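Local atomic coordinates of 1,3-1,4-beta-glucanase (Hordeum vulgare, PDB entry 1AQ0), a protein that hydrolyses 1,4-beta-glucosidic linkages in mixed-linkage 1,3-1,4-beta-D-glucans, acting as a 4-glucanohydrolase of glycosyl hydrolase family 17. Residues A34-Q37 with A38-Q41; G286-Q289 with N290-L293; A69-W72 with V73-I77; V155-L158 with A159-A163. All blocks are in the same frame, centred on the assembly; numbering follows the deposited sequence.

Contact 1: residues A34-Q37 with A38-Q41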
# COMPACT_ATOMS: atom_id res chain seq x y z
N ALA A 34 -4.62 -28.00 9.66
CA ALA A 34 -4.95 -28.50 10.98
C ALA A 34 -3.64 -28.48 11.75
O ALA A 34 -2.57 -28.50 11.15
CB ALA A 34 -5.50 -29.93 10.89
N PRO A 35 -3.71 -28.36 13.09
CA PRO A 35 -2.48 -28.33 13.88
C PRO A 35 -1.87 -29.72 14.00
O PRO A 35 -1.87 -30.33 15.07
CB PRO A 35 -2.95 -27.77 15.22
CG PRO A 35 -4.33 -28.28 15.33
CD PRO A 35 -4.89 -28.11 13.94
N ASN A 36 -1.36 -30.22 12.88
CA ASN A 36 -0.74 -31.54 12.82
C ASN A 36 0.50 -31.56 13.70
O ASN A 36 1.45 -30.79 13.50
CB ASN A 36 -0.37 -31.86 11.37
CG ASN A 36 0.24 -33.24 11.22
OD1 ASN A 36 1.46 -33.39 11.22
ND2 ASN A 36 -0.61 -34.25 11.11
N GLN A 37 0.50 -32.47 14.66
CA GLN A 37 1.58 -32.62 15.63
C GLN A 37 2.94 -32.94 15.05
O GLN A 37 3.94 -32.37 15.47
CB GLN A 37 1.19 -33.65 16.68
CG GLN A 37 -0.03 -33.23 17.50
CD GLN A 37 -0.77 -34.40 18.11
OE1 GLN A 37 -1.69 -34.96 17.50
NE2 GLN A 37 -0.38 -34.78 19.33
N ALA A 38 3.00 -33.87 14.10
CA ALA A 38 4.27 -34.24 13.48
C ALA A 38 4.88 -33.03 12.77
O ALA A 38 6.08 -32.75 12.89
CB ALA A 38 4.05 -35.38 12.51
N ALA A 39 4.04 -32.30 12.04
CA ALA A 39 4.48 -31.12 11.31
C ALA A 39 4.93 -30.00 12.23
O ALA A 39 5.98 -29.40 12.02
CB ALA A 39 3.39 -30.64 10.37
N LEU A 40 4.14 -29.72 13.27
CA LEU A 40 4.48 -28.65 14.20
C LEU A 40 5.76 -28.95 14.97
O LEU A 40 6.55 -28.05 15.25
CB LEU A 40 3.31 -28.36 15.15
CG LEU A 40 2.10 -27.71 14.46
CD1 LEU A 40 0.97 -27.55 15.44
CD2 LEU A 40 2.50 -26.35 13.90
N GLN A 41 6.00 -30.23 15.25
CA GLN A 41 7.22 -30.64 15.96
C GLN A 41 8.43 -30.45 15.04
O GLN A 41 9.45 -29.92 15.45
CB GLN A 41 7.09 -32.10 16.43
CG GLN A 41 6.13 -32.27 17.64
CD GLN A 41 5.61 -33.70 17.83
OE1 GLN A 41 6.35 -34.68 17.67
NE2 GLN A 41 4.33 -33.82 18.18

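Contact 2: residues G286-Q289 with N290-L293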
# COMPACT_ATOMS: atom_id res chain seq x y z
N GLY A 286 -9.34 -36.65 -10.80
CA GLY A 286 -9.34 -35.56 -11.75
C GLY A 286 -8.30 -34.54 -11.35
O GLY A 286 -7.26 -34.90 -10.80
N VAL A 287 -8.58 -33.26 -11.56
CA VAL A 287 -7.63 -32.19 -11.23
C VAL A 287 -7.23 -32.16 -9.75
O VAL A 287 -6.08 -31.88 -9.43
CB VAL A 287 -8.15 -30.79 -11.64
CG1 VAL A 287 -8.39 -30.75 -13.14
CG2 VAL A 287 -9.42 -30.43 -10.89
N GLU A 288 -8.16 -32.50 -8.87
CA GLU A 288 -7.92 -32.49 -7.43
C GLU A 288 -6.74 -33.32 -6.95
O GLU A 288 -6.18 -33.04 -5.90
CB GLU A 288 -9.19 -32.90 -6.69
CG GLU A 288 -10.30 -31.88 -6.77
CD GLU A 288 -9.99 -30.63 -5.98
OE1 GLU A 288 -9.98 -30.69 -4.73
OE2 GLU A 288 -9.76 -29.58 -6.61
N GLN A 289 -6.37 -34.34 -7.72
CA GLN A 289 -5.24 -35.18 -7.35
C GLN A 289 -3.95 -34.72 -8.03
O GLN A 289 -2.91 -35.35 -7.88
CB GLN A 289 -5.52 -36.64 -7.71
CG GLN A 289 -6.55 -37.31 -6.80
CD GLN A 289 -6.91 -38.72 -7.26
OE1 GLN A 289 -6.39 -39.21 -8.26
NE2 GLN A 289 -7.80 -39.37 -6.52
N ASN A 290 -4.00 -33.59 -8.73
CA ASN A 290 -2.84 -33.10 -9.46
C ASN A 290 -2.46 -31.64 -9.22
O ASN A 290 -2.09 -30.94 -10.15
CB ASN A 290 -3.04 -33.33 -10.96
CG ASN A 290 -3.18 -34.79 -11.32
OD1 ASN A 290 -2.19 -35.50 -11.50
ND2 ASN A 290 -4.42 -35.25 -11.43
N TRP A 291 -2.54 -31.19 -7.97
CA TRP A 291 -2.20 -29.81 -7.64
C TRP A 291 -0.77 -29.66 -7.13
O TRP A 291 -0.32 -28.54 -6.88
CB TRP A 291 -3.10 -29.27 -6.54
CG TRP A 291 -4.51 -29.04 -6.93
CD1 TRP A 291 -5.59 -29.82 -6.63
CD2 TRP A 291 -5.02 -27.92 -7.68
NE1 TRP A 291 -6.74 -29.26 -7.13
CE2 TRP A 291 -6.42 -28.09 -7.78
CE3 TRP A 291 -4.43 -26.80 -8.26
CZ2 TRP A 291 -7.24 -27.17 -8.45
CZ3 TRP A 291 -5.24 -25.88 -8.93
CH2 TRP A 291 -6.63 -26.08 -9.02
N GLY A 292 -0.06 -30.77 -6.96
CA GLY A 292 1.27 -30.71 -6.40
C GLY A 292 2.46 -30.18 -7.19
O GLY A 292 2.52 -30.28 -8.41
N LEU A 293 3.41 -29.60 -6.45
CA LEU A 293 4.65 -29.10 -7.02
C LEU A 293 5.59 -30.31 -7.09
O LEU A 293 6.46 -30.39 -7.96
CB LEU A 293 5.26 -28.04 -6.10
CG LEU A 293 4.54 -26.69 -5.99
CD1 LEU A 293 5.00 -25.94 -4.74
CD2 LEU A 293 4.81 -25.89 -7.25
O HOH W 1 -3.46 -32.89 -5.53

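Contact 3: residues A69-W72 with V73-I77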
# COMPACT_ATOMS: atom_id res chain seq x y z
N ALA A 69 -11.64 -22.62 23.40
CA ALA A 69 -10.72 -21.84 22.57
C ALA A 69 -9.37 -21.69 23.27
O ALA A 69 -8.32 -21.84 22.65
CB ALA A 69 -11.33 -20.48 22.26
N ALA A 70 -9.41 -21.44 24.58
CA ALA A 70 -8.18 -21.29 25.35
C ALA A 70 -7.44 -22.61 25.39
O ALA A 70 -6.21 -22.66 25.40
CB ALA A 70 -8.49 -20.81 26.76
N SER A 71 -8.20 -23.70 25.42
CA SER A 71 -7.61 -25.03 25.45
C SER A 71 -6.98 -25.35 24.09
O SER A 71 -5.87 -25.89 24.02
CB SER A 71 -8.68 -26.07 25.82
OG SER A 71 -8.11 -27.34 26.04
N TRP A 72 -7.66 -24.95 23.02
CA TRP A 72 -7.16 -25.18 21.66
C TRP A 72 -5.82 -24.45 21.49
O TRP A 72 -4.85 -25.01 20.99
CB TRP A 72 -8.16 -24.69 20.62
CG TRP A 72 -7.83 -25.13 19.21
CD1 TRP A 72 -8.22 -26.29 18.61
CD2 TRP A 72 -7.01 -24.44 18.26
NE1 TRP A 72 -7.68 -26.37 17.34
CE2 TRP A 72 -6.93 -25.25 17.10
CE3 TRP A 72 -6.31 -23.22 18.27
CZ2 TRP A 72 -6.19 -24.89 15.97
CZ3 TRP A 72 -5.57 -22.85 17.15
CH2 TRP A 72 -5.52 -23.69 16.01
N VAL A 73 -5.78 -23.19 21.94
CA VAL A 73 -4.57 -22.38 21.86
C VAL A 73 -3.45 -22.98 22.71
O VAL A 73 -2.31 -23.06 22.26
CB VAL A 73 -4.85 -20.92 22.28
CG1 VAL A 73 -3.56 -20.15 22.48
CG2 VAL A 73 -5.69 -20.24 21.22
N LYS A 74 -3.79 -23.47 23.90
CA LYS A 74 -2.78 -24.05 24.78
C LYS A 74 -2.16 -25.32 24.21
O LYS A 74 -0.94 -25.49 24.27
CB LYS A 74 -3.36 -24.34 26.16
CG LYS A 74 -2.38 -25.00 27.09
CD LYS A 74 -2.92 -25.11 28.50
CE LYS A 74 -1.93 -25.85 29.39
NZ LYS A 74 -1.73 -25.20 30.72
N SER A 75 -2.99 -26.20 23.65
CA SER A 75 -2.53 -27.46 23.09
C SER A 75 -1.90 -27.37 21.71
O SER A 75 -1.01 -28.15 21.37
CB SER A 75 -3.69 -28.47 23.01
OG SER A 75 -4.31 -28.64 24.27
N ASN A 76 -2.33 -26.41 20.91
CA ASN A 76 -1.83 -26.31 19.55
C ASN A 76 -0.92 -25.15 19.20
O ASN A 76 -0.27 -25.18 18.15
CB ASN A 76 -3.00 -26.39 18.57
CG ASN A 76 -3.83 -27.65 18.75
OD1 ASN A 76 -3.31 -28.76 18.60
ND2 ASN A 76 -5.10 -27.49 19.09
N ILE A 77 -0.88 -24.13 20.05
CA ILE A 77 -0.03 -22.96 19.81
C ILE A 77 1.05 -22.83 20.89
O ILE A 77 2.24 -22.92 20.61
CB ILE A 77 -0.85 -21.64 19.76
CG1 ILE A 77 -2.02 -21.76 18.77
CG2 ILE A 77 0.05 -20.48 19.37
CD1 ILE A 77 -1.60 -22.01 17.34

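Contact 4: residues V155-L158 with A159-A163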
# COMPACT_ATOMS: atom_id res chain seq x y z
N VAL A 155 -15.44 -9.07 8.01
CA VAL A 155 -14.58 -7.97 7.57
C VAL A 155 -14.45 -6.92 8.67
O VAL A 155 -13.36 -6.40 8.92
CB VAL A 155 -15.13 -7.33 6.26
CG1 VAL A 155 -14.39 -6.06 5.94
CG2 VAL A 155 -14.99 -8.32 5.10
N GLN A 156 -15.56 -6.64 9.36
CA GLN A 156 -15.56 -5.66 10.45
C GLN A 156 -14.69 -6.12 11.62
O GLN A 156 -13.99 -5.32 12.23
CB GLN A 156 -17.00 -5.36 10.89
CG GLN A 156 -17.79 -4.57 9.84
CD GLN A 156 -19.31 -4.68 9.98
OE1 GLN A 156 -19.83 -5.02 11.05
NE2 GLN A 156 -20.02 -4.40 8.89
N PHE A 157 -14.71 -7.42 11.90
CA PHE A 157 -13.89 -7.98 12.98
C PHE A 157 -12.42 -7.84 12.60
O PHE A 157 -11.59 -7.47 13.43
CB PHE A 157 -14.24 -9.46 13.22
CG PHE A 157 -13.22 -10.20 14.06
CD1 PHE A 157 -13.23 -10.09 15.45
CD2 PHE A 157 -12.24 -10.99 13.46
CE1 PHE A 157 -12.28 -10.76 16.22
CE2 PHE A 157 -11.29 -11.65 14.23
CZ PHE A 157 -11.31 -11.54 15.61
N LEU A 158 -12.11 -8.15 11.34
CA LEU A 158 -10.74 -8.09 10.83
C LEU A 158 -10.22 -6.66 10.84
O LEU A 158 -9.06 -6.42 11.19
CB LEU A 158 -10.68 -8.66 9.41
CG LEU A 158 -11.11 -10.12 9.24
CD1 LEU A 158 -11.12 -10.50 7.77
CD2 LEU A 158 -10.18 -11.02 10.02
N ALA A 159 -11.07 -5.71 10.47
CA ALA A 159 -10.68 -4.30 10.45
C ALA A 159 -10.30 -3.85 11.85
O ALA A 159 -9.25 -3.25 12.05
CB ALA A 159 -11.82 -3.45 9.92
N ARG A 160 -11.12 -4.22 12.83
CA ARG A 160 -10.86 -3.85 14.22
C ARG A 160 -9.62 -4.49 14.83
O ARG A 160 -9.00 -3.90 15.71
CB ARG A 160 -12.08 -4.16 15.10
CG ARG A 160 -13.34 -3.38 14.74
CD ARG A 160 -14.51 -3.71 15.67
NE ARG A 160 -14.37 -5.01 16.32
CZ ARG A 160 -15.22 -6.03 16.19
NH1 ARG A 160 -16.31 -5.91 15.44
NH2 ARG A 160 -14.98 -7.17 16.82
N THR A 161 -9.26 -5.69 14.38
CA THR A 161 -8.10 -6.39 14.93
C THR A 161 -6.84 -6.28 14.08
O THR A 161 -5.81 -6.88 14.41
CB THR A 161 -8.42 -7.89 15.17
OG1 THR A 161 -8.90 -8.48 13.96
CG2 THR A 161 -9.49 -8.03 16.25
N ASN A 162 -6.92 -5.52 12.99
CA ASN A 162 -5.77 -5.32 12.11
C ASN A 162 -5.27 -6.66 11.56
O ASN A 162 -4.07 -6.92 11.50
CB ASN A 162 -4.64 -4.59 12.86
CG ASN A 162 -3.59 -4.00 11.93
OD1 ASN A 162 -2.39 -4.04 12.22
ND2 ASN A 162 -4.04 -3.44 10.81
N ALA A 163 -6.22 -7.51 11.18
CA ALA A 163 -5.91 -8.82 10.63
C ALA A 163 -6.33 -8.85 9.17
O ALA A 163 -7.28 -8.16 8.77
CB ALA A 163 -6.64 -9.91 11.41

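Contact 1: residues A34-Q37 with A38-Q41
The chain passes from N36 and Q37 into the first turn of helix 37-43 through two backbone bonds, L40 N to N36 O at 2.9 Å and Q41 N to Q37 O at 3.0 Å, just after an inverse gamma turn centred on P35. N36 also answers the helix with its side chain. OD1 accepts from A39 N at 2.9 Å, the donor lying in the plane of the amide carbonyl and the N-H...O angle being 157°. That reach depends on CG standing trans to the backbone N (chi1 -178°), which sends the short amide forward along the turn. Asparagine suits the place because its carbonyl is only two bonds from CB, close enough to meet a backbone N-H that has no earlier helical carbonyl to pair with. The small CB of A39 fits at 3.5 Å from the same OD1, while outside the segments this buried methyl lies on L32. On another side of the turn, L40 extends CD1 to CB of P35 at 3.9 Å, a purely apolar touch; the leucine is buried and also rests on L32 and Y80. The proline ring, rigid at the bend, in turn meets W72 and N76 of helix 66-78. One turn apart on the exposed surface, Q41 lays its amide alongside the start of Q37, with NE2 3.5 Å from Q37 CB, and both glutamines touch Y80. The whole is a classic asparagine N-cap, opening a helix that follows strand 29-32 in the beta-alpha succession of a TIM barrel.

Contact 2: residues G286-Q289 with N290-L293
W291 turns its indole N-H back to E288, which belongs to the short 3-10 turn 287-289 just before it, within the loop that follows strand 273-274, the eighth strand of the TIM barrel. NE1 donates to E288 OE2 at 3.1 Å; the carboxylate oxygen sits near the indole plane, but the nitrogen stands well above the carboxylate plane, the two flat groups being 75° apart. E288 manages this by doubling back: its chain bends at chi2 (-70°), returning the acid to the ring edge. Over one face of the indole lies V287 O, 3.5 Å from CD1, and this oxygen also accepts from N290 N at 2.8 Å. N290 ties down the start of the turn, ND2 donating to G286 O at 2.9 Å. Q289 N reaches that same carbonyl from the opposite face. G286 fits because, at its backbone angles, a CB would be jammed against the preceding carbonyl oxygen. Further out, F275 meets W291 edge-to-face, Y170 also meets the ring, and Q289 NE2 is held by K283 O. A leucine in place of W291 would probably cost E288 OE2 its indole donor, leave the acid with its weak, long pairing to K283, and open a gap beside F275 and Y170. A water bridges E288 and W291 where their backbones do not pair directly: it donates to E288 O at 2.7 Å and accepts from W291 N at 3.1 Å.

Contact 3: residues A69-W72 with V73-I77
The indole of W72 carries the side chain of N76 across one face. ND2 lies 3.2 Å above the ring plane, over the pyrrole part, and CB of N76 sits almost squarely above the six-membered ring, 4.2 Å from its centroid, a CH-pi contact. The amide is tipped 55° from the indole, and NE1 and ND2, both donors, do not bond to each other. Instead ND2 turns a weak bond to W72 O, 3.1 Å away, which N76 N also grips at 2.9 Å. I77 crosses the indole obliquely, CG1 and CD1 each 4.1 Å from CZ3. The indole is swung forward along the helix, over the following turn, by chi1 of -169°, which places CG trans to the backbone N and beside the carbonyl carbon. Asparagine suits position 76, offering a short apolar CB to the ring and an N-H to the carbonyl. With an alanine in place of W72, the N76 amide would probably lose the indole face it lies across and be left with P35 beside it. Towards solvent, S75 doubles its hold on S71 O, OG adding a bond of 3.2 Å to the backbone one; the buried V73 faces A112 and L113 of helix 102-115. W72 also touches P35 and A54, and with I77 it reaches V88 of strand 84-92: this is the apolar face of an amphipathic outer helix of the TIM barrel, packed on the parallel strands.

Contact 4: residues V155-L158 with A159-A163
F157 O is gripped twice by T161: OG1 donates to it at 2.9 Å and the backbone N at 3.1 Å, from opposite faces of the carbonyl plane. Threonine can do this because chi1 of 55° sets OG1 between its own N and carbonyl carbon. L158 O takes a nearly straight 6→1 bond from A163 N (3.0 Å, 169°), donor and acceptor five residues apart, and N162 N adds a weak bond to A159 O at 3.4 Å. The reversal needs a positive phi at N162 (59°), which asparagine tolerates well. The same torsion that aims OG1 lays the threonine methyl on the phenylalanine: CG2 stands over one face of the F157 ring, 4.2 Å from its centroid. At that ring's edge R160 brings NH2 to 3.7 Å from CD1, the guanidinium nearly upright to the ring; K107 NZ, a like charge, lies close to it. Outside, F157 packs on M106 of helix 102-115, and T161 O accepts from K122 NZ. Finally L158 CD2 meets A163 CB at 4.0 Å. The phi of N162 and the two bonds from A163 and N162 define a Schellman motif, to which T161 and R160 add, closing helix 145-161 before barrel strand 165-168.

In the fold
Contacts 1 and 3 are direct neighbours, their centres 13 Å apart: P35 CG rests 3.5 Å from N76 OD1 and 3.9 Å from W72 CZ2, so the turn before helix 37-43 wedges against helix 66-78. Contact 4 caps a third outer helix, with nearest atoms about 11 Å from contact 3, and helix 102-115 touches both. Contact 2 stands alone, its centre about 33 Å from that of contact 4 on the opposite side of the chain's centre. In family 17 TIM barrels the substrate cleft lies at the C-terminal ends of the strands; contacts 1 and 2 both follow such ends, and contact 2 may lie near the cleft, whereas contact 4 leads into the N-terminal end of strand 165-168.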